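Local coordinates for protein glucanase (Clostridium thermocellum, PDB 5GXX) that probably hydrolyses internal beta-1,4-glucosidic bonds of cellulose, as a calcium-binding family 9 endoglucanase of the cellulosome with a cellulose-binding module, at residues A[46-51]-A[92-97]; A[56-61]-A[96-101]; A[506-511]-A[549-554]; A[514-519]-A[531-536]. The protein carries 1 engineered substitution. All coordinates share one frame; numbering follows the deposited sequence.

Contact 1 of 4, residues A[46-51]-A[92-97]; sequences GGWYDA and LAFALD
Gly-47 brings the loop 46-51 hard against helix 85-101, its CA only 4.7 Å from Ala-95 CA, and both Gly-46 and Gly-47 adopt positive phi as the chain passes. At Gly-46 a side chain would point at Phe-94; its absence lets the ring atom CZ come to 4.0 Å from Gly-46 CA. The methyl of Ala-95 stands over one face of the Trp-48 indole in a CH-pi contact, CB lying 3.5 Å from the centroid of the six-membered ring. At 14° from the ring normal this approach is nearly perpendicular. The indole gets there because Trp-48 CG lies beside the backbone N and anti to the carbonyl carbon (chi1 -64°), which swings the benzo end toward the helix. Phe-94 reaches the loop with its edge: CE2 is 3.3 Å from Gly-47 O, and that oxygen lies in the plane of the phenyl ring. Water 1 joins the two backbones, donating to Phe-94 O at 2.6 Å and accepting from Gly-47 N at a longer 3.3 Å, while its oxygen sits over the centre of the Phe-94 ring. Beyond the pair, Trp-48 packs on Met-61 and Leu-68 of helix 58-75 and meets the Tyr-18 ring. The loop thus lies wedged among the helices of a catalytic domain expected, from its family, to be an (alpha/alpha)6 barrel, and it runs directly into the Asp-Ala-Gly-Asp signature of glycosyl hydrolase family 9, which in relatives carries the catalytic base.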
loop_
_atom_site.group_PDB
_atom_site.type_symbol
_atom_site.label_atom_id
_atom_site.label_comp_id
_atom_site.label_asym_id
_atom_site.label_seq_id
_atom_site.Cartn_x
_atom_site.Cartn_y
_atom_site.Cartn_z
ATOM N N GLY A 46 25.149 24.343 -17.823
ATOM C CA GLY A 46 24.777 24.753 -19.180
ATOM C C GLY A 46 24.745 23.623 -20.187
ATOM O O GLY A 46 24.592 22.456 -19.819
ATOM N N GLY A 47 24.931 23.979 -21.457
ATOM C CA GLY A 47 24.842 23.000 -22.537
ATOM C C GLY A 47 23.396 22.604 -22.791
ATOM O O GLY A 47 22.469 23.208 -22.241
ATOM N N TRP A 48 23.202 21.595 -23.635
ATOM C CA TRP A 48 21.855 21.195 -24.037
ATOM C C TRP A 48 21.476 19.825 -23.511
ATOM O O TRP A 48 22.306 18.914 -23.581
ATOM C CB TRP A 48 21.712 21.098 -25.555
ATOM C CG TRP A 48 21.888 22.390 -26.309
ATOM C CD1 TRP A 48 21.375 23.631 -25.983
ATOM C CD2 TRP A 48 22.627 22.568 -27.521
ATOM N NE1 TRP A 48 21.744 24.561 -26.937
ATOM C CE2 TRP A 48 22.529 23.936 -27.877
ATOM C CE3 TRP A 48 23.367 21.706 -28.349
ATOM C CZ2 TRP A 48 23.125 24.450 -29.026
ATOM C CZ3 TRP A 48 23.971 22.225 -29.482
ATOM C CH2 TRP A 48 23.846 23.588 -29.811
ATOM N N TYR A 49 20.218 19.675 -23.088
ATOM C CA TYR A 49 19.639 18.333 -22.955
ATOM C C TYR A 49 19.566 17.735 -24.350
ATOM O O TYR A 49 19.322 18.446 -25.343
ATOM C CB TYR A 49 18.254 18.369 -22.307
ATOM C CG TYR A 49 18.297 19.067 -20.977
ATOM C CD1 TYR A 49 19.180 18.635 -19.991
ATOM C CD2 TYR A 49 17.475 20.159 -20.708
ATOM C CE1 TYR A 49 19.249 19.267 -18.768
ATOM C CE2 TYR A 49 17.518 20.794 -19.477
ATOM C CZ TYR A 49 18.405 20.339 -18.513
ATOM O OH TYR A 49 18.481 21.021 -17.321
ATOM N N ASP A 50 19.775 16.429 -24.458
ATOM C CA ASP A 50 19.943 15.859 -25.790
ATOM C C ASP A 50 18.678 15.854 -26.650
ATOM O O ASP A 50 18.692 16.291 -27.815
ATOM C CB ASP A 50 20.482 14.430 -25.682
ATOM C CG ASP A 50 20.668 13.800 -27.042
ATOM O OD1 ASP A 50 21.527 14.286 -27.816
ATOM O OD2 ASP A 50 19.928 12.828 -27.333
ATOM N N ALA A 51 17.588 15.387 -26.064
ATOM C CA ALA A 51 16.411 15.066 -26.853
ATOM C C ALA A 51 15.203 15.475 -26.015
ATOM O O ALA A 51 15.178 16.610 -25.534
ATOM C CB ALA A 51 16.383 13.594 -27.272
ATOM N N LEU A 92 24.743 28.902 -30.471
ATOM C CA LEU A 92 25.953 28.111 -30.632
ATOM C C LEU A 92 26.896 28.361 -29.449
ATOM O O LEU A 92 27.419 27.397 -28.882
ATOM C CB LEU A 92 26.633 28.411 -31.975
ATOM C CG LEU A 92 28.021 27.803 -32.166
ATOM C CD1 LEU A 92 28.019 26.280 -32.011
ATOM C CD2 LEU A 92 28.571 28.201 -33.515
ATOM N N ALA A 93 27.076 29.624 -29.060
ATOM C CA ALA A 93 28.067 29.946 -28.027
ATOM C C ALA A 93 27.733 29.252 -26.721
ATOM O O ALA A 93 28.618 28.853 -25.974
ATOM C CB ALA A 93 28.174 31.460 -27.810
ATOM N N PHE A 94 26.442 29.143 -26.437
ATOM C CA PHE A 94 25.973 28.513 -25.210
ATOM C C PHE A 94 26.477 27.071 -25.125
ATOM O O PHE A 94 26.927 26.618 -24.070
ATOM C CB PHE A 94 24.439 28.600 -25.148
ATOM C CG PHE A 94 23.865 28.161 -23.840
ATOM C CD1 PHE A 94 23.709 29.084 -22.812
ATOM C CD2 PHE A 94 23.467 26.848 -23.637
ATOM C CE1 PHE A 94 23.199 28.708 -21.579
ATOM C CE2 PHE A 94 22.952 26.471 -22.403
ATOM C CZ PHE A 94 22.814 27.394 -21.378
ATOM N N ALA A 95 26.401 26.338 -26.232
ATOM C CA ALA A 95 26.877 24.964 -26.260
ATOM C C ALA A 95 28.403 24.903 -26.190
ATOM O O ALA A 95 28.956 24.093 -25.454
ATOM C CB ALA A 95 26.363 24.238 -27.507
ATOM N N LEU A 96 29.080 25.749 -26.963
ATOM C CA LEU A 96 30.536 25.795 -26.948
ATOM C C LEU A 96 31.063 26.121 -25.549
ATOM O O LEU A 96 32.065 25.531 -25.139
ATOM C CB LEU A 96 31.096 26.784 -27.977
ATOM C CG LEU A 96 30.768 26.367 -29.420
ATOM C CD1 LEU A 96 31.318 27.382 -30.407
ATOM C CD2 LEU A 96 31.223 24.963 -29.786
ATOM N N ASP A 97 30.402 27.015 -24.813
ATOM C CA ASP A 97 30.846 27.345 -23.457
ATOM C C ASP A 97 30.856 26.100 -22.574
ATOM O O ASP A 97 31.766 25.901 -21.773
ATOM C CB ASP A 97 29.991 28.452 -22.836
ATOM C CG ASP A 97 30.291 29.810 -23.438
ATOM O OD1 ASP A 97 31.306 29.947 -24.150
ATOM O OD2 ASP A 97 29.511 30.756 -23.209
HETATM O O HOH W 1 26.618 26.798 -21.489
#

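Contact 2 of 4, residues A[56-61]-A[96-101]; sequences KFNLPM and LDYLVA
Tyr-98 OH donates to Asn-58 OD1 over 2.7 Å, the one hydrogen bond that joins these buried segments. The hydroxyl lies in the carbonyl plane of the amide, on a lone pair, with a C=O...donor angle of 132°. The same OD1 sits at the edge of the Tyr-98 ring and in its plane, 3.3 Å from CE1, whereas the amide itself is turned 65° from the ring. Tyr-98 extends this far because its CG is anti to the backbone N (chi1 166°), directing the phenol across the gap between helix 85-101 and the start of helix 58-75. These are consecutive helices of the family 9 catalytic domain, consistent with the inner and outer helix pairing of an alpha/alpha barrel, and short strand 56-57 leads straight into the first of them. Met-61 supplies a Met-aromatic contact: its SD is 4.2 Å from the ring centroid and oblique to it. A bend at its last torsion brings CE to 3.3 Å from Tyr-98 CE1, the methionine and tyrosine side chains crossing at about a right angle. On the same side of the ring plane, but by the opposite rim, Lys-56 places CD 3.8 Å from Tyr-98 CE2, and its CB is 3.7 Å from Tyr-98 OH. The lysine's extended aliphatic chain runs past the ring, so that NZ bonds instead to the carbonyls of Gly-46 and Val-44.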
loop_
_atom_site.group_PDB
_atom_site.type_symbol
_atom_site.label_atom_id
_atom_site.label_comp_id
_atom_site.label_asym_id
_atom_site.label_seq_id
_atom_site.Cartn_x
_atom_site.Cartn_y
_atom_site.Cartn_z
ATOM N N LYS A 56 22.914 15.061 -20.752
ATOM C CA LYS A 56 23.873 15.774 -21.586
ATOM C C LYS A 56 24.817 14.717 -22.169
ATOM O O LYS A 56 25.678 14.143 -21.485
ATOM C CB LYS A 56 24.581 16.891 -20.795
ATOM C CG LYS A 56 23.650 17.863 -20.081
ATOM C CD LYS A 56 24.457 18.940 -19.359
ATOM C CE LYS A 56 23.587 19.730 -18.425
ATOM N NZ LYS A 56 24.430 20.730 -17.726
ATOM N N PHE A 57 24.612 14.404 -23.445
ATOM C CA PHE A 57 25.418 13.423 -24.170
ATOM C C PHE A 57 26.378 14.185 -25.071
ATOM O O PHE A 57 25.954 14.714 -26.096
ATOM C CB PHE A 57 24.569 12.519 -25.069
ATOM C CG PHE A 57 23.821 11.416 -24.358
ATOM C CD1 PHE A 57 24.499 10.358 -23.772
ATOM C CD2 PHE A 57 22.426 11.357 -24.411
ATOM C CE1 PHE A 57 23.790 9.304 -23.190
ATOM C CE2 PHE A 57 21.702 10.316 -23.828
ATOM C CZ PHE A 57 22.395 9.270 -23.215
ATOM N N ASN A 58 27.655 14.263 -24.718
ATOM C CA ASN A 58 28.548 15.191 -25.409
ATOM C C ASN A 58 28.812 14.889 -26.878
ATOM O O ASN A 58 29.135 15.816 -27.615
ATOM C CB ASN A 58 29.911 15.302 -24.706
ATOM C CG ASN A 58 29.882 16.157 -23.453
ATOM O OD1 ASN A 58 28.867 16.230 -22.763
ATOM N ND2 ASN A 58 31.004 16.829 -23.173
ATOM N N LEU A 59 28.718 13.627 -27.297
ATOM C CA LEU A 59 29.000 13.306 -28.697
ATOM C C LEU A 59 27.960 13.963 -29.615
ATOM O O LEU A 59 28.340 14.767 -30.468
ATOM C CB LEU A 59 29.183 11.801 -28.955
ATOM C CG LEU A 59 29.494 11.355 -30.391
ATOM C CD1 LEU A 59 30.733 12.042 -30.966
ATOM C CD2 LEU A 59 29.663 9.841 -30.422
ATOM N N PRO A 60 26.658 13.635 -29.479
ATOM C CA PRO A 60 25.722 14.382 -30.326
ATOM C C PRO A 60 25.620 15.868 -29.974
ATOM O O PRO A 60 25.251 16.666 -30.837
ATOM C CB PRO A 60 24.381 13.670 -30.082
ATOM C CG PRO A 60 24.541 13.093 -28.681
ATOM C CD PRO A 60 25.962 12.611 -28.685
ATOM N N MET A 61 25.951 16.265 -28.748
ATOM C CA MET A 61 25.865 17.678 -28.423
ATOM C C MET A 61 26.906 18.449 -29.199
ATOM O O MET A 61 26.593 19.477 -29.825
ATOM C CB MET A 61 26.043 17.947 -26.928
ATOM C CG MET A 61 25.507 19.315 -26.540
ATOM S SD MET A 61 26.137 20.006 -25.002
ATOM C CE MET A 61 25.691 18.781 -23.779
ATOM N N LEU A 96 29.080 25.749 -26.963
ATOM C CA LEU A 96 30.536 25.795 -26.948
ATOM C C LEU A 96 31.063 26.121 -25.549
ATOM O O LEU A 96 32.065 25.531 -25.139
ATOM C CB LEU A 96 31.096 26.784 -27.977
ATOM C CG LEU A 96 30.768 26.367 -29.420
ATOM C CD1 LEU A 96 31.318 27.382 -30.407
ATOM C CD2 LEU A 96 31.223 24.963 -29.786
ATOM N N ASP A 97 30.402 27.015 -24.813
ATOM C CA ASP A 97 30.846 27.345 -23.457
ATOM C C ASP A 97 30.856 26.100 -22.574
ATOM O O ASP A 97 31.766 25.901 -21.773
ATOM C CB ASP A 97 29.991 28.452 -22.836
ATOM C CG ASP A 97 30.291 29.810 -23.438
ATOM O OD1 ASP A 97 31.306 29.947 -24.150
ATOM O OD2 ASP A 97 29.511 30.756 -23.209
ATOM N N TYR A 98 29.824 25.272 -22.710
ATOM C CA TYR A 98 29.740 23.990 -22.025
ATOM C C TYR A 98 30.888 23.059 -22.410
ATOM O O TYR A 98 31.489 22.475 -21.509
ATOM C CB TYR A 98 28.355 23.335 -22.203
ATOM C CG TYR A 98 28.301 21.875 -21.798
ATOM C CD1 TYR A 98 28.582 20.871 -22.721
ATOM C CD2 TYR A 98 27.978 21.489 -20.500
ATOM C CE1 TYR A 98 28.527 19.532 -22.372
ATOM C CE2 TYR A 98 27.927 20.153 -20.137
ATOM C CZ TYR A 98 28.212 19.182 -21.072
ATOM O OH TYR A 98 28.176 17.844 -20.744
ATOM N N LEU A 99 31.218 22.938 -23.694
ATOM C CA LEU A 99 32.296 22.036 -24.090
ATOM C C LEU A 99 33.624 22.468 -23.463
ATOM O O LEU A 99 34.389 21.617 -22.997
ATOM C CB LEU A 99 32.445 21.955 -25.606
ATOM C CG LEU A 99 31.210 21.465 -26.369
ATOM C CD1 LEU A 99 31.513 21.328 -27.858
ATOM C CD2 LEU A 99 30.721 20.141 -25.782
ATOM N N VAL A 100 33.869 23.774 -23.427
ATOM C CA VAL A 100 35.029 24.323 -22.710
ATOM C C VAL A 100 34.989 23.985 -21.218
ATOM O O VAL A 100 36.012 23.572 -20.647
ATOM C CB VAL A 100 35.189 25.846 -22.952
ATOM C CG1 VAL A 100 36.261 26.500 -22.033
ATOM C CG2 VAL A 100 35.600 26.098 -24.388
ATOM N N ALA A 101 33.815 24.129 -20.604
ATOM C CA ALA A 101 33.675 23.871 -19.173
ATOM C C ALA A 101 33.877 22.409 -18.790
ATOM O O ALA A 101 34.111 22.100 -17.618
ATOM C CB ALA A 101 32.350 24.418 -18.637
#

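Contact 3 of 4, residues A[506-511]-A[549-554]; sequences IGYCES and AAELQF
Ile-506 and Phe-554, Tyr-508 and Gln-553, and Cys-509 and Leu-552 pair antiparallel between segments 506-511 and 549-554. The backbone bonds show a shift of one residue: Gly-507 N and Tyr-508 O both bond to Gln-553, each at 2.9 Å, through its O and N respectively, which is a classic beta bulge. Glu-510 N to Glu-551 O follows at 3.1 Å. Beyond it a side chain takes over, Glu-510 OE1 accepting from Glu-551 N at 2.9 Å on its anti side, 26° out of the carboxylate plane.

Among the side chains, Gln-553 NE2 donates to Glu-551 OE2 at 2.9 Å, met nearly end-on to the C-O bond. This bond holds the glutamate beside Tyr-508, whose ring has Glu-551 CG at its edge and is turned 74° from the carboxylate. Apolar contacts occupy the other face, where Leu-552 CD1 touches Cys-509 CB at 3.5 Å and Ile-506 CG2 at 3.9 Å. Cys-509 also forms a disulfide with Cys-509 of the second subunit.

Glu-510 OE1 and Glu-551 OE1 come within 5.3 Å without touching; each carboxylate accepts an N-H, which would probably ease their mutual repulsion if both are charged.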
loop_
_atom_site.group_PDB
_atom_site.type_symbol
_atom_site.label_atom_id
_atom_site.label_comp_id
_atom_site.label_asym_id
_atom_site.label_seq_id
_atom_site.Cartn_x
_atom_site.Cartn_y
_atom_site.Cartn_z
ATOM N N ILE A 506 -7.126 16.300 13.165
ATOM C CA ILE A 506 -6.629 15.772 11.893
ATOM C C ILE A 506 -7.014 14.302 11.828
ATOM O O ILE A 506 -6.816 13.565 12.797
ATOM C CB ILE A 506 -5.101 15.956 11.785
ATOM C CG1 ILE A 506 -4.765 17.441 11.639
ATOM C CG2 ILE A 506 -4.506 15.234 10.584
ATOM C CD1 ILE A 506 -3.279 17.761 11.713
ATOM N N GLY A 507 -7.552 13.895 10.684
ATOM C CA GLY A 507 -7.952 12.516 10.449
ATOM C C GLY A 507 -7.019 11.760 9.526
ATOM O O GLY A 507 -7.110 10.535 9.456
ATOM N N TYR A 508 -6.170 12.479 8.786
ATOM C CA TYR A 508 -5.120 11.864 7.955
ATOM C C TYR A 508 -4.162 12.961 7.521
ATOM O O TYR A 508 -4.583 14.071 7.179
ATOM C CB TYR A 508 -5.663 11.179 6.695
ATOM C CG TYR A 508 -4.615 10.737 5.684
ATOM C CD1 TYR A 508 -3.696 9.721 5.959
ATOM C CD2 TYR A 508 -4.567 11.332 4.428
ATOM C CE1 TYR A 508 -2.743 9.328 5.021
ATOM C CE2 TYR A 508 -3.628 10.949 3.475
ATOM C CZ TYR A 508 -2.727 9.941 3.779
ATOM O OH TYR A 508 -1.806 9.545 2.849
ATOM N N CYS A 509 -2.870 12.657 7.546
ATOM C CA CYS A 509 -1.917 13.585 6.947
ATOM C C CYS A 509 -0.827 12.779 6.258
ATOM O O CYS A 509 -0.225 11.882 6.836
ATOM C CB CYS A 509 -1.403 14.633 7.929
ATOM S SG CYS A 509 -0.145 14.139 9.090
ATOM N N GLU A 510 -0.639 13.080 4.979
ATOM C CA GLU A 510 0.193 12.276 4.093
ATOM C C GLU A 510 1.653 12.225 4.529
ATOM O O GLU A 510 2.251 13.260 4.870
ATOM C CB GLU A 510 0.115 12.875 2.693
ATOM C CG GLU A 510 0.815 12.035 1.669
ATOM C CD GLU A 510 0.693 12.593 0.277
ATOM O OE1 GLU A 510 -0.321 13.263 -0.016
ATOM O OE2 GLU A 510 1.614 12.310 -0.516
ATOM N N SER A 511 2.231 11.026 4.493
ATOM C CA SER A 511 3.614 10.834 4.913
ATOM C C SER A 511 4.636 11.693 4.157
ATOM O O SER A 511 4.600 11.774 2.931
ATOM C CB SER A 511 3.988 9.359 4.766
ATOM O OG SER A 511 5.285 9.130 5.276
ATOM N N ALA A 549 0.684 16.393 -5.113
ATOM C CA ALA A 549 -0.203 17.062 -4.170
ATOM C C ALA A 549 0.010 16.467 -2.786
ATOM O O ALA A 549 0.345 15.284 -2.668
ATOM C CB ALA A 549 -1.666 16.934 -4.602
ATOM N N ALA A 550 -0.183 17.288 -1.759
ATOM C CA ALA A 550 -0.215 16.780 -0.392
ATOM C C ALA A 550 -1.642 16.727 0.160
ATOM O O ALA A 550 -2.372 17.730 0.100
ATOM C CB ALA A 550 0.681 17.638 0.482
ATOM N N GLU A 551 -2.036 15.556 0.667
ATOM C CA GLU A 551 -3.369 15.326 1.214
ATOM C C GLU A 551 -3.397 15.522 2.720
ATOM O O GLU A 551 -2.533 15.010 3.436
ATOM C CB GLU A 551 -3.887 13.933 0.850
ATOM C CG GLU A 551 -5.261 13.631 1.443
ATOM C CD GLU A 551 -5.851 12.313 0.969
ATOM O OE1 GLU A 551 -5.403 11.764 -0.061
ATOM O OE2 GLU A 551 -6.784 11.819 1.636
ATOM N N LEU A 552 -4.377 16.303 3.167
ATOM C CA LEU A 552 -4.688 16.452 4.589
ATOM C C LEU A 552 -6.198 16.277 4.771
ATOM O O LEU A 552 -6.988 16.757 3.947
ATOM C CB LEU A 552 -4.274 17.859 5.045
ATOM C CG LEU A 552 -4.480 18.200 6.528
ATOM C CD1 LEU A 552 -3.587 17.378 7.419
ATOM C CD2 LEU A 552 -4.186 19.681 6.754
ATOM N N GLN A 553 -6.602 15.596 5.843
ATOM C CA GLN A 553 -8.009 15.543 6.236
ATOM C C GLN A 553 -8.081 16.239 7.577
ATOM O O GLN A 553 -7.451 15.810 8.543
ATOM C CB GLN A 553 -8.535 14.106 6.324
ATOM C CG GLN A 553 -8.689 13.444 4.955
ATOM C CD GLN A 553 -8.824 11.941 5.020
ATOM O OE1 GLN A 553 -9.387 11.395 5.969
ATOM N NE2 GLN A 553 -8.327 11.262 3.989
ATOM N N PHE A 554 -8.816 17.342 7.628
ATOM C CA PHE A 554 -8.952 18.065 8.885
ATOM C C PHE A 554 -10.416 18.207 9.249
ATOM O O PHE A 554 -11.287 18.252 8.376
ATOM C CB PHE A 554 -8.225 19.415 8.845
ATOM C CG PHE A 554 -8.703 20.357 7.768
ATOM C CD1 PHE A 554 -9.746 21.235 8.007
ATOM C CD2 PHE A 554 -8.072 20.395 6.530
ATOM C CE1 PHE A 554 -10.167 22.132 7.036
ATOM C CE2 PHE A 554 -8.491 21.278 5.542
ATOM C CZ PHE A 554 -9.537 22.151 5.789
HETATM O O HOH W 2 -9.161 8.998 7.324
#

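Contact 4 of 4, residues A[514-519]-A[531-536]; sequences DVEISP and KISYID
Tyr-534 leans across the hairpin toward Val-515. Its CB lies 4.0 Å from Asp-514 O, and CD1 approaches that carbonyl more closely. CE1 is 3.6 Å from Val-515 CB, and CZ comes near Val-515 CG2, which stands over one ring face in a CH-pi contact 3.9 Å from the centroid. At its tip, OH meets Ala-550 CB at 3.7 Å. With CG beside the backbone N (chi1 -73°), the ring lies alongside the valine, pointing the same way.

The backbones run antiparallel, strand axes 164° apart. Glu-516 and Ser-533 form the hydrogen-bonded pair, N to O in both directions. Ser-518 adds a side-chain bond: its OG accepts from Lys-531 N at 2.9 Å, nearly straight at 172°, and donates to Pro-519 O. Water 3 donates to Asp-514 O at 2.7 Å and accepts from Asp-536 N.

Glu-516 OE2 makes a salt bridge to Lys-503 of the second subunit, and Asp-514 OD1 bonds to Thr-505 there. Strand 527-534 lies between 515-524 and 481-488 in its sheet, while Val-515, Ile-517, Ile-532 and Tyr-534 face inward toward strand 549-557, as in the beta sandwich of cellulose-binding modules.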
loop_
_atom_site.group_PDB
_atom_site.type_symbol
_atom_site.label_atom_id
_atom_site.label_comp_id
_atom_site.label_asym_id
_atom_site.label_seq_id
_atom_site.Cartn_x
_atom_site.Cartn_y
_atom_site.Cartn_z
ATOM N N ASP A 514 5.659 17.609 5.966
ATOM C CA ASP A 514 5.729 18.329 7.244
ATOM C C ASP A 514 4.737 19.500 7.213
ATOM O O ASP A 514 4.884 20.398 6.375
ATOM C CB ASP A 514 7.172 18.820 7.450
ATOM C CG ASP A 514 7.442 19.391 8.842
ATOM O OD1 ASP A 514 6.947 18.857 9.866
ATOM O OD2 ASP A 514 8.207 20.379 8.925
ATOM N N VAL A 515 3.732 19.492 8.095
ATOM C CA VAL A 515 2.610 20.418 8.011
ATOM C C VAL A 515 2.193 20.937 9.390
ATOM O O VAL A 515 2.309 20.239 10.397
ATOM C CB VAL A 515 1.401 19.744 7.315
ATOM C CG1 VAL A 515 0.869 18.579 8.142
ATOM C CG2 VAL A 515 0.277 20.725 7.001
ATOM N N GLU A 516 1.714 22.173 9.430
ATOM C CA GLU A 516 1.076 22.705 10.627
ATOM C C GLU A 516 -0.272 23.327 10.275
ATOM O O GLU A 516 -0.499 23.755 9.137
ATOM C CB GLU A 516 1.988 23.670 11.386
ATOM C CG GLU A 516 2.401 24.869 10.558
ATOM C CD GLU A 516 3.011 26.018 11.348
ATOM O OE1 GLU A 516 2.874 26.087 12.591
ATOM O OE2 GLU A 516 3.622 26.888 10.690
ATOM N N ILE A 517 -1.176 23.308 11.247
ATOM C CA ILE A 517 -2.465 23.980 11.126
ATOM C C ILE A 517 -2.509 25.056 12.192
ATOM O O ILE A 517 -2.235 24.784 13.362
ATOM C CB ILE A 517 -3.682 23.036 11.285
ATOM C CG1 ILE A 517 -3.575 21.822 10.354
ATOM C CG2 ILE A 517 -4.970 23.818 11.010
ATOM C CD1 ILE A 517 -4.747 20.855 10.470
ATOM N N SER A 518 -2.842 26.278 11.793
ATOM C CA SER A 518 -2.890 27.369 12.755
ATOM C C SER A 518 -4.102 27.207 13.670
ATOM O O SER A 518 -5.043 26.485 13.324
ATOM C CB SER A 518 -3.003 28.706 12.027
ATOM O OG SER A 518 -4.305 28.890 11.503
ATOM N N PRO A 519 -4.094 27.899 14.824
ATOM C CA PRO A 519 -5.343 28.029 15.565
ATOM C C PRO A 519 -6.346 28.823 14.725
ATOM O O PRO A 519 -5.965 29.454 13.734
ATOM C CB PRO A 519 -4.945 28.818 16.826
ATOM C CG PRO A 519 -3.449 28.812 16.874
ATOM C CD PRO A 519 -2.968 28.598 15.470
ATOM N N LYS A 531 -5.112 28.350 8.731
ATOM C CA LYS A 531 -4.129 28.265 7.668
ATOM C C LYS A 531 -3.439 26.919 7.837
ATOM O O LYS A 531 -3.011 26.572 8.939
ATOM C CB LYS A 531 -3.084 29.374 7.799
ATOM C CG LYS A 531 -1.968 29.247 6.761
ATOM C CD LYS A 531 -0.980 30.403 6.856
ATOM C CE LYS A 531 -1.536 31.698 6.272
ATOM N NZ LYS A 531 -1.991 31.542 4.856
ATOM N N ILE A 532 -3.307 26.209 6.720
ATOM C CA ILE A 532 -2.566 24.952 6.623
ATOM C C ILE A 532 -1.257 25.306 5.921
ATOM O O ILE A 532 -1.293 25.781 4.786
ATOM C CB ILE A 532 -3.359 23.908 5.785
ATOM C CG1 ILE A 532 -4.655 23.416 6.464
ATOM C CG2 ILE A 532 -2.505 22.692 5.499
ATOM C CD1 ILE A 532 -5.715 24.472 6.726
ATOM N N SER A 533 -0.124 25.118 6.597
ATOM C CA SER A 533 1.194 25.477 6.063
ATOM C C SER A 533 2.084 24.251 5.884
ATOM O O SER A 533 2.217 23.445 6.809
ATOM C CB SER A 533 1.914 26.451 7.010
ATOM O OG SER A 533 1.184 27.663 7.124
ATOM N N TYR A 534 2.722 24.111 4.724
ATOM C CA TYR A 534 3.703 23.052 4.505
ATOM C C TYR A 534 5.060 23.695 4.637
ATOM O O TYR A 534 5.394 24.620 3.888
ATOM C CB TYR A 534 3.536 22.379 3.145
ATOM C CG TYR A 534 2.313 21.501 3.171
ATOM C CD1 TYR A 534 2.389 20.199 3.658
ATOM C CD2 TYR A 534 1.074 21.991 2.770
ATOM C CE1 TYR A 534 1.257 19.394 3.712
ATOM C CE2 TYR A 534 -0.068 21.197 2.820
ATOM C CZ TYR A 534 0.032 19.903 3.302
ATOM O OH TYR A 534 -1.092 19.107 3.344
ATOM N N ILE A 535 5.809 23.229 5.625
ATOM C CA ILE A 535 7.039 23.894 6.033
ATOM C C ILE A 535 8.093 23.757 4.940
ATOM O O ILE A 535 8.811 24.718 4.635
ATOM C CB ILE A 535 7.556 23.325 7.367
ATOM C CG1 ILE A 535 6.582 23.598 8.527
ATOM C CG2 ILE A 535 8.968 23.824 7.658
ATOM C CD1 ILE A 535 6.111 25.028 8.700
ATOM N N ASP A 536 8.167 22.580 4.326
ATOM C CA ASP A 536 8.963 22.455 3.113
ATOM C C ASP A 536 8.085 22.120 1.923
ATOM O O ASP A 536 8.021 20.973 1.463
ATOM C CB ASP A 536 10.092 21.435 3.272
ATOM C CG ASP A 536 11.017 21.388 2.063
ATOM O OD1 ASP A 536 10.849 22.199 1.119
ATOM O OD2 ASP A 536 11.885 20.491 2.037
HETATM O O HOH W 3 6.319 20.439 4.083
#

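Overall arrangement
Contacts 1 and 2 are buried in the catalytic domain and share helix 85-101; their centres are 6 Å apart, and Gly-47 CA packs on Tyr-98 CB. Their chemistry is mainly aromatic, with one direct hydrogen bond in contact 2 and one water bridge in contact 1. Contacts 3 and 4 lie over 40 Å away, between centres, in the beta domain, are partly buried and rest on antiparallel backbone pairing, bulged in contact 3; contact 3 reaches the second subunit through a disulfide and backbone bonds, contact 4 also through carboxylates. Contact 4 is nested within the chain loop closed by contact 3, and their inward faces meet where Leu-552 packs on Ile-532 and Ile-506 on Ile-517.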